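Long-range contacts in methyl-coenzyme M reductase subunit beta (Methanosarcina barkeri, PDB 1E6Y), which forms part of the nickel enzyme that reduces methyl-coenzyme M with coenzyme B, releasing methane and the mixed heterodisulfide in the last step of methanogenesis: residues Asn180-Gly185 against Asn375-Arg380; Ser187-Met192 against Ile213-Gly218; Asp122-Thr127 against Ser176-Asn181; Cys344-Val349 against His381-Ala386; Leu23-Asn28 against His232-Leu237. One frame throughout, in Å; residues are numbered along the deposited sequence.

How the contacts relate
All five contacts are buried, yet their chemistry varies with their place in the fold. Contact 2 lies deepest, with its centre about 6 Å from that of the chain. Contacts 1 and 4, whose second segments adjoin in the loop between helices 348-358 and 387-395, depend on asparagine, carboxylate and arginine groups; contact 1 also lines the coenzyme B pocket. Contacts 1 and 3 share Asn180 and Asn181, whereas contacts 2 and 5 use successive helices, 204-221 and 228-241. The second subunit reaches contacts 1, 2, 3 and 5. Polar side chains thus tie the loops of contacts 1 and 4, largely apolar ones fill contacts 3 and 5, and contact 2 combines an ion pair with apolar packing.

Contact 1 (Asn180-Gly185 against Asn375-Arg380); sequences NNEGLG and NHVVTR. With TP7 (Coenzyme B), chain M.
Asn180 enters through its backbone: its O accepts a hydrogen bond from Asn375 ND2 at 3.0 Å, the donor standing above the carbonyl plane, while the Asn180 amide is held by Ser176. At Asn181 the CA passes 3.5 Å from Asn375 OD1, and the side chain turns to Ser187. Glu182 makes the largest share of the contact. Its N gives a nearly straight bond (2.8 Å, 178°) to Asn375 OD1, in the carbonyl plane and on a lone pair. The Asn375 amide thus holds a C=O and an N-H of the opposing backbone, which fixes its rotation; CG, anti to the backbone N (chi1 -177°), carries it across. Glu182 OE1 uses its anti lone pair for a salt bridge with Arg380 NH2 at 2.9 Å, the two flat groups standing 80° apart. Glu182 OE2 rests 3.3 Å from Val377 CB. Beyond it, Val377 CG1 packs 3.5 Å from CG of coenzyme B, whose phosphate lies at the edge of the His376 ring, so the network lies directly behind one wall of that pocket. The loops joining strand 171-172 to helix 193-199 and helix 348-358 to helix 387-395 meet here without a regular helix or strand.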
# COMPACT_ATOMS: atom_id res chain seq x y z
N ASN E 180 0.78 2.28 -9.99
CA ASN E 180 2.20 2.40 -9.67
C ASN E 180 2.70 3.85 -9.69
O ASN E 180 3.83 4.12 -9.29
CB ASN E 180 3.05 1.55 -10.62
CG ASN E 180 3.02 0.08 -10.27
OD1 ASN E 180 2.65 -0.29 -9.16
ND2 ASN E 180 3.41 -0.77 -11.22
N ASN E 181 1.85 4.77 -10.14
CA ASN E 181 2.20 6.19 -10.15
C ASN E 181 2.51 6.68 -8.75
O ASN E 181 1.73 6.47 -7.83
CB ASN E 181 1.05 7.03 -10.71
CG ASN E 181 0.93 6.94 -12.22
OD1 ASN E 181 1.77 6.33 -12.89
ND2 ASN E 181 -0.11 7.55 -12.76
N GLU E 182 3.63 7.38 -8.61
CA GLU E 182 3.93 8.06 -7.35
C GLU E 182 3.10 9.32 -7.23
O GLU E 182 2.54 9.61 -6.17
CB GLU E 182 5.42 8.41 -7.29
CG GLU E 182 6.33 7.21 -7.23
CD GLU E 182 7.46 7.35 -6.22
OE1 GLU E 182 7.68 8.46 -5.70
OE2 GLU E 182 8.15 6.34 -5.98
N GLY E 183 3.00 10.06 -8.33
CA GLY E 183 2.29 11.33 -8.30
C GLY E 183 1.16 11.40 -9.31
O GLY E 183 0.88 10.44 -10.04
N LEU E 184 0.52 12.57 -9.37
CA LEU E 184 -0.57 12.80 -10.30
C LEU E 184 -0.03 13.36 -11.61
O LEU E 184 0.69 14.37 -11.62
CB LEU E 184 -1.57 13.78 -9.67
CG LEU E 184 -1.96 13.44 -8.23
CD1 LEU E 184 -2.81 14.55 -7.64
CD2 LEU E 184 -2.71 12.12 -8.19
N GLY E 185 -0.32 12.67 -12.71
CA GLY E 185 0.25 13.03 -14.00
C GLY E 185 1.53 12.28 -14.33
O GLY E 185 2.26 12.66 -15.24
N ASN E 375 9.20 8.00 -13.03
CA ASN E 375 8.32 7.72 -11.90
C ASN E 375 9.05 7.00 -10.76
O ASN E 375 8.49 6.81 -9.68
CB ASN E 375 7.12 6.88 -12.36
CG ASN E 375 6.12 6.61 -11.24
OD1 ASN E 375 5.42 7.51 -10.78
ND2 ASN E 375 6.06 5.36 -10.79
N HIS E 376 10.30 6.62 -11.00
CA HIS E 376 11.12 5.96 -9.98
C HIS E 376 11.38 6.95 -8.85
O HIS E 376 11.66 8.12 -9.10
CB HIS E 376 12.44 5.49 -10.59
CG HIS E 376 13.10 4.38 -9.83
ND1 HIS E 376 13.66 4.56 -8.58
CD2 HIS E 376 13.35 3.10 -10.17
CE1 HIS E 376 14.22 3.43 -8.18
NE2 HIS E 376 14.06 2.53 -9.13
N VAL E 377 11.26 6.49 -7.60
CA VAL E 377 11.47 7.36 -6.45
C VAL E 377 12.84 8.04 -6.47
O VAL E 377 12.99 9.16 -5.98
CB VAL E 377 11.32 6.57 -5.11
CG1 VAL E 377 12.46 5.57 -4.94
CG2 VAL E 377 11.26 7.54 -3.94
N VAL E 378 13.81 7.41 -7.12
CA VAL E 378 15.17 7.94 -7.16
C VAL E 378 15.35 9.03 -8.22
O VAL E 378 16.08 9.99 -8.00
CB VAL E 378 16.19 6.81 -7.44
CG1 VAL E 378 17.61 7.37 -7.50
CG2 VAL E 378 16.09 5.74 -6.36
N THR E 379 14.65 8.89 -9.34
CA THR E 379 14.94 9.71 -10.51
C THR E 379 13.77 10.55 -11.03
O THR E 379 13.83 11.08 -12.14
CB THR E 379 15.47 8.83 -11.67
OG1 THR E 379 14.65 7.66 -11.79
CG2 THR E 379 16.91 8.41 -11.41
N ARG E 380 12.75 10.74 -10.19
CA ARG E 380 11.61 11.55 -10.53
C ARG E 380 11.84 13.05 -10.39
O ARG E 380 11.05 13.86 -10.85
CB ARG E 380 10.39 11.19 -9.67
CG ARG E 380 10.61 11.34 -8.16
CD ARG E 380 9.29 11.01 -7.46
NE ARG E 380 8.31 12.07 -7.59
CZ ARG E 380 7.16 12.14 -6.95
NH1 ARG E 380 6.33 13.14 -7.10
NH2 ARG E 380 6.80 11.15 -6.11
N TP7 M . 14.52 2.02 -1.28
P TP7 M . 13.99 0.06 -5.32
O1P TP7 M . 14.75 0.72 -6.40
O2P TP7 M . 12.54 0.11 -5.58
O3P TP7 M . 14.46 -1.36 -5.16
O4P TP7 M . 14.33 0.88 -3.93
CB TP7 M . 13.79 2.10 -3.62
C TP7 M . 12.35 1.01 -1.92
O TP7 M . 12.77 -0.08 -1.45
OXT TP7 M . 11.15 1.22 -2.21
CA TP7 M . 13.39 2.14 -2.16
CG TP7 M . 14.83 3.17 -3.95
O1 TP7 M . 14.58 4.24 -0.75
C1 TP7 M . 14.88 3.06 -0.41
C2 TP7 M . 15.55 2.73 0.77
C3 TP7 M . 15.94 3.87 1.72
C4 TP7 M . 16.60 3.60 3.10
C5 TP7 M . 18.01 3.00 2.87
C6 TP7 M . 18.99 4.08 2.31
C7 TP7 M . 19.06 5.25 3.23
S7 TP7 M . 20.15 6.62 2.74
O HOH W 1 8.10 4.62 -8.03

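Contact 2 (Ser187-Met192 against Ile213-Gly218); sequences SLRNIM and IYEQSG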
# COMPACT_ATOMS: atom_id res chain seq x y z
N SER E 187 1.93 8.88 -15.23
CA SER E 187 1.83 7.64 -16.00
C SER E 187 2.85 7.54 -17.13
O SER E 187 3.50 6.51 -17.30
CB SER E 187 0.42 7.46 -16.56
OG SER E 187 -0.51 7.24 -15.51
N LEU E 188 3.03 8.63 -17.88
CA LEU E 188 3.97 8.66 -18.99
C LEU E 188 5.42 8.76 -18.51
O LEU E 188 6.36 8.62 -19.30
CB LEU E 188 3.66 9.83 -19.94
CG LEU E 188 2.28 9.79 -20.60
CD1 LEU E 188 2.04 11.05 -21.41
CD2 LEU E 188 2.17 8.55 -21.49
N ARG E 189 5.60 8.99 -17.21
CA ARG E 189 6.94 8.96 -16.62
C ARG E 189 7.34 7.58 -16.16
O ARG E 189 8.52 7.32 -15.93
CB ARG E 189 7.01 9.98 -15.49
CG ARG E 189 6.60 11.38 -15.92
CD ARG E 189 7.04 12.45 -14.94
NE ARG E 189 8.51 12.58 -14.97
CZ ARG E 189 9.13 13.36 -14.06
NH1 ARG E 189 10.45 13.43 -14.18
NH2 ARG E 189 8.43 14.00 -13.15
N ASN E 190 6.38 6.66 -16.08
CA ASN E 190 6.72 5.30 -15.66
C ASN E 190 7.09 4.40 -16.85
O ASN E 190 6.39 3.43 -17.16
CB ASN E 190 5.57 4.68 -14.87
CG ASN E 190 6.04 3.55 -13.96
OD1 ASN E 190 7.21 3.17 -13.99
ND2 ASN E 190 5.14 3.05 -13.12
N ILE E 191 8.21 4.73 -17.49
CA ILE E 191 8.73 3.95 -18.61
C ILE E 191 10.22 3.72 -18.39
O ILE E 191 11.00 4.68 -18.42
CB ILE E 191 8.53 4.70 -19.96
CG1 ILE E 191 7.05 5.04 -20.16
CG2 ILE E 191 9.05 3.86 -21.11
CD1 ILE E 191 6.80 6.03 -21.27
N MET E 192 10.62 2.48 -18.15
CA MET E 192 12.01 2.21 -17.78
C MET E 192 12.95 2.52 -18.95
O MET E 192 12.57 2.40 -20.11
CB MET E 192 12.18 0.76 -17.29
CG MET E 192 12.52 -0.26 -18.36
SD MET E 192 12.49 -1.95 -17.73
CE MET E 192 13.77 -1.89 -16.48
N ILE E 213 10.25 13.39 -24.98
CA ILE E 213 8.85 13.48 -25.38
C ILE E 213 7.94 12.89 -24.30
O ILE E 213 6.99 13.54 -23.87
CB ILE E 213 8.62 12.76 -26.73
CG1 ILE E 213 9.27 13.58 -27.85
CG2 ILE E 213 7.13 12.57 -26.99
CD1 ILE E 213 9.42 12.83 -29.15
N TYR E 214 8.32 11.73 -23.77
CA TYR E 214 7.55 11.09 -22.71
C TYR E 214 7.62 11.89 -21.41
O TYR E 214 6.60 12.15 -20.78
CB TYR E 214 8.06 9.66 -22.46
CG TYR E 214 7.66 8.65 -23.52
CD1 TYR E 214 8.56 7.67 -23.93
CD2 TYR E 214 6.37 8.62 -24.05
CE1 TYR E 214 8.19 6.67 -24.82
CE2 TYR E 214 5.98 7.63 -24.94
CZ TYR E 214 6.90 6.65 -25.32
OH TYR E 214 6.53 5.66 -26.20
N GLU E 215 8.83 12.29 -21.03
CA GLU E 215 9.05 13.03 -19.79
C GLU E 215 8.31 14.36 -19.77
O GLU E 215 7.61 14.66 -18.81
CB GLU E 215 10.55 13.27 -19.57
CG GLU E 215 11.27 12.09 -18.94
CD GLU E 215 10.87 11.86 -17.49
OE1 GLU E 215 9.88 11.14 -17.25
OE2 GLU E 215 11.54 12.41 -16.60
N GLN E 216 8.44 15.13 -20.85
CA GLN E 216 7.78 16.43 -20.91
C GLN E 216 6.27 16.31 -21.07
O GLN E 216 5.53 17.14 -20.55
CB GLN E 216 8.37 17.28 -22.04
CG GLN E 216 9.82 17.72 -21.79
CD GLN E 216 10.03 18.35 -20.43
OE1 GLN E 216 9.15 19.01 -19.88
NE2 GLN E 216 11.22 18.14 -19.87
N SER E 217 5.81 15.24 -21.71
CA SER E 217 4.38 14.93 -21.73
C SER E 217 3.88 14.66 -20.32
O SER E 217 2.79 15.09 -19.94
CB SER E 217 4.10 13.73 -22.63
OG SER E 217 4.34 14.04 -23.99
N GLY E 218 4.74 14.02 -19.52
CA GLY E 218 4.45 13.83 -18.11
C GLY E 218 4.43 15.14 -17.33
O GLY E 218 3.46 15.41 -16.63
O HOH W 2 9.18 9.23 -19.14
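Arg189 and Glu215 join a short 3-10 segment, 187-189, to helix 204-221 by a side-on, two-nitrogen salt bridge. Arg189 NE reaches Glu215 OE1 at 3.0 Å and NH1 reaches OE2 at 2.8 Å; both oxygens lie close to the guanidinium plane, but the carboxylate is turned 45° from it, and OE1 is approached from above its own plane. The bend in the arginine at chi3 (69°) swings the head onto the acid. NH1 has a second partner in Ser382 O, so the group is anchored twice.

The tight packing flanks this ion pair. Arg189 CG lies 3.9 Å from Gly218 CA, and Leu188 CD1 sits 3.6 Å from Ser217 CB. Tyr214 adds its ring, whose hydroxyl is tied to Thr38 on helix 29-40. Between these parts a water takes the place of direct contact, 2.9 Å from Leu188 O and 2.8 Å from Glu215 OE1. Beyond Asn190, the centre of an inverse gamma turn, the chain brings Ile191 back to the helix. There a CH-pi contact closes the interface, with Ile191 CD1 over the Tyr214 face, 3.6 Å from the ring centroid and 13° off its normal.

Contact 3 (Asp122-Thr127 against Ser176-Asn181); sequences DFMSAT and SIPQNN
An Asx turn at Asp122, leading toward helix 125-141, packs against the 3-10 segment that Pro178 heads. Asp122 OD2 accepts from Met124 N at 3.1 Å and lies 3.7 Å from Pro178 CG; its other oxygen, OD1, is bonded to Ser187 of the second subunit. The turn therefore sets two side chains against the proline. Phe123, its CG lodged between backbone N and carbonyl carbon (chi1 50°), meets the proline with the two side chains coming from opposite directions, CZ standing 3.7 Å from Pro178 CG. At its edge, near the ring plane, Phe123 CE1 is 3.3 Å from Ser176 O, so that the weakly positive rim of the ring probably favours the carbonyl. Met124 covers another side of the proline, CG lying 3.5 Å from Pro178 CD. Bends at chi2 and chi3 then fold the thioether back, bringing SD within 3.7 Å of Ser176 O and the methyl CE to 4.0 Å from Ile177 CG2. No polar bond ties the two segments; the fit is made mainly by hydrocarbon and sulfur. Close by, Gln179 NE2 binds Asn181 O of the second subunit. An aspartate-led turn of this kind is common just before a helix.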
# COMPACT_ATOMS: atom_id res chain seq x y z
N ASP E 122 -8.03 5.99 -18.85
CA ASP E 122 -6.59 5.91 -19.01
C ASP E 122 -6.17 5.02 -20.18
O ASP E 122 -6.66 5.19 -21.30
CB ASP E 122 -5.92 5.48 -17.69
CG ASP E 122 -6.55 4.22 -17.09
OD1 ASP E 122 -7.43 4.35 -16.21
OD2 ASP E 122 -6.08 3.11 -17.40
N PHE E 123 -5.26 4.08 -19.94
CA PHE E 123 -4.63 3.33 -21.02
C PHE E 123 -4.70 1.82 -20.87
O PHE E 123 -4.21 1.09 -21.74
CB PHE E 123 -3.16 3.76 -21.15
CG PHE E 123 -2.40 3.74 -19.85
CD1 PHE E 123 -1.73 2.59 -19.43
CD2 PHE E 123 -2.38 4.87 -19.03
CE1 PHE E 123 -1.05 2.57 -18.21
CE2 PHE E 123 -1.71 4.85 -17.81
CZ PHE E 123 -1.04 3.70 -17.40
N MET E 124 -5.30 1.33 -19.79
CA MET E 124 -5.28 -0.10 -19.50
C MET E 124 -6.18 -0.93 -20.42
O MET E 124 -6.03 -2.15 -20.47
CB MET E 124 -5.63 -0.37 -18.04
CG MET E 124 -4.53 -0.01 -17.04
SD MET E 124 -2.85 -0.47 -17.57
CE MET E 124 -2.98 -2.26 -17.61
N SER E 125 -7.06 -0.29 -21.18
CA SER E 125 -7.89 -1.01 -22.14
C SER E 125 -7.06 -1.75 -23.19
O SER E 125 -7.45 -2.82 -23.63
CB SER E 125 -8.90 -0.07 -22.83
OG SER E 125 -8.25 0.88 -23.65
N ALA E 126 -5.89 -1.21 -23.52
CA ALA E 126 -4.99 -1.89 -24.46
C ALA E 126 -4.56 -3.26 -23.93
O ALA E 126 -4.48 -4.23 -24.69
CB ALA E 126 -3.76 -1.02 -24.73
N THR E 127 -4.30 -3.33 -22.63
CA THR E 127 -3.87 -4.56 -21.99
C THR E 127 -5.04 -5.52 -21.78
O THR E 127 -4.95 -6.70 -22.12
CB THR E 127 -3.21 -4.28 -20.62
OG1 THR E 127 -2.01 -3.53 -20.83
CG2 THR E 127 -2.87 -5.58 -19.91
N SER E 176 3.31 1.21 -17.39
CA SER E 176 3.07 0.30 -16.28
C SER E 176 1.56 0.18 -16.05
O SER E 176 0.80 0.14 -17.01
CB SER E 176 3.77 0.83 -15.02
OG SER E 176 3.80 -0.14 -13.99
N ILE E 177 1.15 0.02 -14.80
CA ILE E 177 -0.26 0.19 -14.44
C ILE E 177 -0.42 1.49 -13.65
O ILE E 177 0.53 1.96 -13.02
CB ILE E 177 -0.80 -1.01 -13.61
CG1 ILE E 177 -0.08 -1.11 -12.26
CG2 ILE E 177 -0.63 -2.30 -14.40
CD1 ILE E 177 -0.70 -2.11 -11.30
N PRO E 178 -1.59 2.13 -13.73
CA PRO E 178 -1.77 3.47 -13.16
C PRO E 178 -1.49 3.54 -11.65
O PRO E 178 -0.97 4.54 -11.16
CB PRO E 178 -3.23 3.81 -13.48
CG PRO E 178 -3.53 2.99 -14.69
CD PRO E 178 -2.79 1.70 -14.47
N GLN E 179 -1.77 2.45 -10.95
CA GLN E 179 -1.61 2.41 -9.50
C GLN E 179 -0.15 2.47 -9.05
O GLN E 179 0.12 2.66 -7.87
CB GLN E 179 -2.26 1.15 -8.91
CG GLN E 179 -3.77 1.08 -9.11
CD GLN E 179 -4.14 0.15 -10.25
OE1 GLN E 179 -3.65 0.30 -11.37
NE2 GLN E 179 -4.99 -0.83 -9.96
N ASN E 180 0.78 2.28 -9.99
CA ASN E 180 2.20 2.40 -9.67
C ASN E 180 2.70 3.85 -9.69
O ASN E 180 3.83 4.12 -9.29
CB ASN E 180 3.05 1.55 -10.62
CG ASN E 180 3.02 0.08 -10.27
OD1 ASN E 180 2.65 -0.29 -9.16
ND2 ASN E 180 3.41 -0.77 -11.22
N ASN E 181 1.85 4.77 -10.14
CA ASN E 181 2.20 6.19 -10.15
C ASN E 181 2.51 6.68 -8.75
O ASN E 181 1.73 6.47 -7.83
CB ASN E 181 1.05 7.03 -10.71
CG ASN E 181 0.93 6.94 -12.22
OD1 ASN E 181 1.77 6.33 -12.89
ND2 ASN E 181 -0.11 7.55 -12.76

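Contact 4 (Cys344-Val349 against His381-Ala386); sequences CDYGKV and HSRGFA
Asp345 is gripped by four hydrogen bonds from one loop, where Arg383 centres an inverse gamma turn. Arg383 NE and NH1 converge on OD1, each at 2.9 Å, with guanidinium and carboxylate only 6° from coplanar; NE uses the syn lone pair of OD1. Arg383 N meets OD2 at 2.7 Å, and Ser382 OG, anti to its own N (chi1 178°), donates to the same oxygen at 2.8 Å. Such a grip should favour an ionised carboxylate despite its burial.

In the next shell, the Phe385 ring turns its edge to the acid, CD1 lying 3.7 Å from Asp345 OD2, while Arg383 O sits over one of its faces. Val349 CG2 and Cys344 SG each pack 3.8 Å from Phe385 CB, the latter in an oblique sulfur-aromatic contact. Lys348 NZ lies over a face of the Arg383 guanidinium, its charge met by an acidic side chain of another protein chain. Tyr346 OH is bonded to His232. Segment 344-349 leads into helix 348-358 beside helices 296-318 and 323-339, while loop 381-386 precedes helix 387-395 and lies against helix 228-241.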
# COMPACT_ATOMS: atom_id res chain seq x y z
N CYS E 344 21.42 22.87 -14.22
CA CYS E 344 20.15 22.55 -14.85
C CYS E 344 19.08 22.21 -13.82
O CYS E 344 19.33 21.49 -12.86
CB CYS E 344 20.31 21.38 -15.82
SG CYS E 344 18.81 21.03 -16.76
N ASP E 345 17.90 22.81 -14.01
CA ASP E 345 16.77 22.65 -13.10
C ASP E 345 17.09 23.19 -11.71
O ASP E 345 16.50 22.76 -10.71
CB ASP E 345 16.36 21.17 -13.03
CG ASP E 345 14.85 20.97 -12.95
OD1 ASP E 345 14.09 21.96 -12.93
OD2 ASP E 345 14.41 19.81 -12.89
N TYR E 346 18.04 24.12 -11.66
CA TYR E 346 18.39 24.87 -10.45
C TYR E 346 18.77 23.96 -9.28
O TYR E 346 18.40 24.20 -8.13
CB TYR E 346 17.23 25.80 -10.07
CG TYR E 346 16.67 26.53 -11.27
CD1 TYR E 346 17.50 27.32 -12.07
CD2 TYR E 346 15.37 26.29 -11.72
CE1 TYR E 346 17.06 27.83 -13.28
CE2 TYR E 346 14.92 26.79 -12.93
CZ TYR E 346 15.77 27.56 -13.71
OH TYR E 346 15.36 28.01 -14.94
N GLY E 347 19.57 22.94 -9.60
CA GLY E 347 20.04 22.02 -8.59
C GLY E 347 19.41 20.64 -8.69
O GLY E 347 19.98 19.67 -8.19
N LYS E 348 18.26 20.53 -9.35
CA LYS E 348 17.49 19.29 -9.33
C LYS E 348 18.04 18.18 -10.21
O LYS E 348 17.82 17.00 -9.93
CB LYS E 348 16.02 19.56 -9.67
CG LYS E 348 15.31 20.44 -8.65
CD LYS E 348 13.91 19.94 -8.33
CE LYS E 348 12.91 20.40 -9.37
NZ LYS E 348 12.40 21.77 -9.10
N VAL E 349 18.76 18.53 -11.28
CA VAL E 349 19.45 17.51 -12.05
C VAL E 349 20.63 16.98 -11.25
O VAL E 349 20.82 15.77 -11.14
CB VAL E 349 19.94 18.03 -13.42
CG1 VAL E 349 20.80 16.98 -14.11
CG2 VAL E 349 18.75 18.38 -14.30
N HIS E 381 12.88 13.43 -9.66
CA HIS E 381 12.92 14.76 -9.06
C HIS E 381 13.08 15.91 -10.03
O HIS E 381 12.39 16.93 -9.92
CB HIS E 381 14.00 14.80 -7.99
CG HIS E 381 13.93 13.65 -7.04
ND1 HIS E 381 12.96 13.55 -6.06
CD2 HIS E 381 14.59 12.47 -7.04
CE1 HIS E 381 13.02 12.36 -5.51
NE2 HIS E 381 14.00 11.68 -6.08
N SER E 382 13.97 15.74 -11.01
CA SER E 382 14.14 16.75 -12.05
C SER E 382 12.95 16.75 -13.00
O SER E 382 12.33 15.71 -13.25
CB SER E 382 15.43 16.48 -12.84
OG SER E 382 15.58 17.42 -13.89
N ARG E 383 12.61 17.93 -13.50
CA ARG E 383 11.46 18.08 -14.41
C ARG E 383 11.74 17.63 -15.82
O ARG E 383 11.61 18.40 -16.80
CB ARG E 383 10.97 19.53 -14.31
CG ARG E 383 10.45 19.90 -12.93
CD ARG E 383 10.02 21.35 -12.88
NE ARG E 383 11.24 22.20 -12.86
CZ ARG E 383 11.11 23.51 -12.77
NH1 ARG E 383 12.27 24.19 -12.73
NH2 ARG E 383 9.97 24.17 -12.72
N GLY E 384 12.11 16.36 -15.94
CA GLY E 384 12.26 15.73 -17.24
C GLY E 384 13.64 15.85 -17.86
O GLY E 384 13.86 15.35 -18.96
N PHE E 385 14.59 16.47 -17.15
CA PHE E 385 15.89 16.78 -17.73
C PHE E 385 16.97 15.73 -17.43
O PHE E 385 18.08 15.82 -17.94
CB PHE E 385 16.37 18.16 -17.26
CG PHE E 385 15.41 19.27 -17.58
CD1 PHE E 385 14.91 20.09 -16.57
CD2 PHE E 385 14.96 19.47 -18.88
CE1 PHE E 385 13.99 21.10 -16.85
CE2 PHE E 385 14.03 20.48 -19.17
CZ PHE E 385 13.54 21.29 -18.15
N ALA E 386 16.62 14.72 -16.63
CA ALA E 386 17.59 13.72 -16.20
C ALA E 386 17.43 12.39 -16.95
O ALA E 386 18.40 11.86 -17.49
CB ALA E 386 17.48 13.50 -14.69

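Contact 5 (Leu23-Asn28 against His232-Leu237); sequences LAPTRN and HQLLGL
The Arg27 guanidinium turns an edge to Leu234, whose CD1 lies near its plane, 4.5 Å from NH2. Its polar partners are elsewhere: NH2 forms a salt bridge with Glu230, and NH1 a hydrogen bond with Val91 O of the second subunit. Within the helix, and away from the loop, the His232 ring has the Gln233 amide at its edge, ND1 donating to Gln233 OE1 at 2.9 Å and 160°.

The contact itself is made by leucines. Leu234 sends both methyls to the loop: CD2 reaches 3.6 Å from Ala24 CA, and CD1 comes to 3.9 Å from Ala24 CB. The Pro25 ring adds a looser touch, its CD 4.4 Å from Leu234 CD2. One helical turn on, Leu237 has CG anti to the backbone N (chi1 175°), which carries CD2 to 3.3 Å from Leu23 O and 4.2 Å from Leu23 CB. The loop keeps its shape through Ala24 O, which accepts from both Arg27 N and Asn28 N, while Asn28 caps the helix that follows. Segment 23-28 thus links strand 13-19 to helix 29-40, lying against helix 228-241 with helix 204-221 beside Pro25 and helix 425-429 beside Leu23.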
# COMPACT_ATOMS: atom_id res chain seq x y z
N LEU E 23 5.79 22.61 -30.22
CA LEU E 23 6.40 21.38 -29.74
C LEU E 23 5.73 20.85 -28.47
O LEU E 23 6.07 19.77 -27.99
CB LEU E 23 7.89 21.60 -29.48
CG LEU E 23 8.74 22.05 -30.68
CD1 LEU E 23 10.17 22.28 -30.23
CD2 LEU E 23 8.68 21.00 -31.78
N ALA E 24 4.81 21.63 -27.91
CA ALA E 24 4.09 21.22 -26.70
C ALA E 24 3.31 19.93 -26.96
O ALA E 24 2.65 19.79 -27.99
CB ALA E 24 3.14 22.32 -26.26
N PRO E 25 3.37 18.98 -26.01
CA PRO E 25 2.54 17.77 -26.08
C PRO E 25 1.06 18.08 -26.30
O PRO E 25 0.35 17.34 -26.99
CB PRO E 25 2.78 17.11 -24.72
CG PRO E 25 4.18 17.51 -24.39
CD PRO E 25 4.28 18.94 -24.86
N THR E 26 0.63 19.24 -25.81
CA THR E 26 -0.76 19.67 -25.89
C THR E 26 -1.13 20.27 -27.26
O THR E 26 -2.31 20.52 -27.53
CB THR E 26 -1.07 20.71 -24.79
OG1 THR E 26 -0.03 21.71 -24.78
CG2 THR E 26 -1.13 20.03 -23.43
N ARG E 27 -0.13 20.49 -28.11
CA ARG E 27 -0.37 21.07 -29.44
C ARG E 27 0.19 20.23 -30.57
O ARG E 27 -0.29 20.31 -31.71
CB ARG E 27 0.27 22.47 -29.54
CG ARG E 27 -0.32 23.47 -28.58
CD ARG E 27 0.20 24.90 -28.79
NE ARG E 27 -0.19 25.69 -27.62
CZ ARG E 27 0.61 25.85 -26.54
NH1 ARG E 27 0.15 26.53 -25.51
NH2 ARG E 27 1.80 25.29 -26.60
N ASN E 28 1.26 19.49 -30.29
CA ASN E 28 1.99 18.79 -31.35
C ASN E 28 1.33 17.47 -31.74
O ASN E 28 1.25 16.55 -30.93
CB ASN E 28 3.44 18.55 -30.93
CG ASN E 28 4.32 18.10 -32.08
OD1 ASN E 28 4.41 16.91 -32.39
ND2 ASN E 28 4.98 19.06 -32.73
N HIS E 232 9.47 27.53 -20.21
CA HIS E 232 10.58 26.91 -19.49
C HIS E 232 10.81 25.45 -19.90
O HIS E 232 11.93 25.06 -20.25
CB HIS E 232 10.34 26.99 -17.98
CG HIS E 232 11.52 26.59 -17.16
ND1 HIS E 232 11.73 25.30 -16.72
CD2 HIS E 232 12.55 27.33 -16.67
CE1 HIS E 232 12.84 25.26 -16.00
NE2 HIS E 232 13.36 26.47 -15.95
N GLN E 233 9.74 24.65 -19.90
CA GLN E 233 9.86 23.23 -20.23
C GLN E 233 10.08 22.98 -21.72
O GLN E 233 10.82 22.08 -22.10
CB GLN E 233 8.62 22.48 -19.74
CG GLN E 233 8.47 22.46 -18.22
CD GLN E 233 9.73 22.00 -17.51
OE1 GLN E 233 10.39 22.78 -16.83
NE2 GLN E 233 10.08 20.73 -17.69
N LEU E 234 9.48 23.83 -22.55
CA LEU E 234 9.57 23.66 -24.00
C LEU E 234 10.93 24.05 -24.56
O LEU E 234 11.38 23.48 -25.55
CB LEU E 234 8.46 24.45 -24.69
CG LEU E 234 7.05 23.88 -24.49
CD1 LEU E 234 6.04 24.74 -25.22
CD2 LEU E 234 7.01 22.45 -24.99
N LEU E 235 11.61 25.01 -23.92
CA LEU E 235 13.01 25.29 -24.25
C LEU E 235 13.88 24.07 -23.93
O LEU E 235 14.74 23.69 -24.72
CB LEU E 235 13.50 26.51 -23.48
CG LEU E 235 13.03 27.88 -24.00
CD1 LEU E 235 13.36 28.95 -22.99
CD2 LEU E 235 13.69 28.18 -25.34
N GLY E 236 13.59 23.42 -22.80
CA GLY E 236 14.28 22.19 -22.46
C GLY E 236 14.02 21.07 -23.46
O GLY E 236 14.96 20.45 -23.96
N LEU E 237 12.75 20.85 -23.79
CA LEU E 237 12.37 19.85 -24.79
C LEU E 237 13.05 20.12 -26.14
O LEU E 237 13.64 19.21 -26.73
CB LEU E 237 10.85 19.83 -24.97
CG LEU E 237 10.30 18.92 -26.08
CD1 LEU E 237 10.64 17.47 -25.80
CD2 LEU E 237 8.80 19.10 -26.17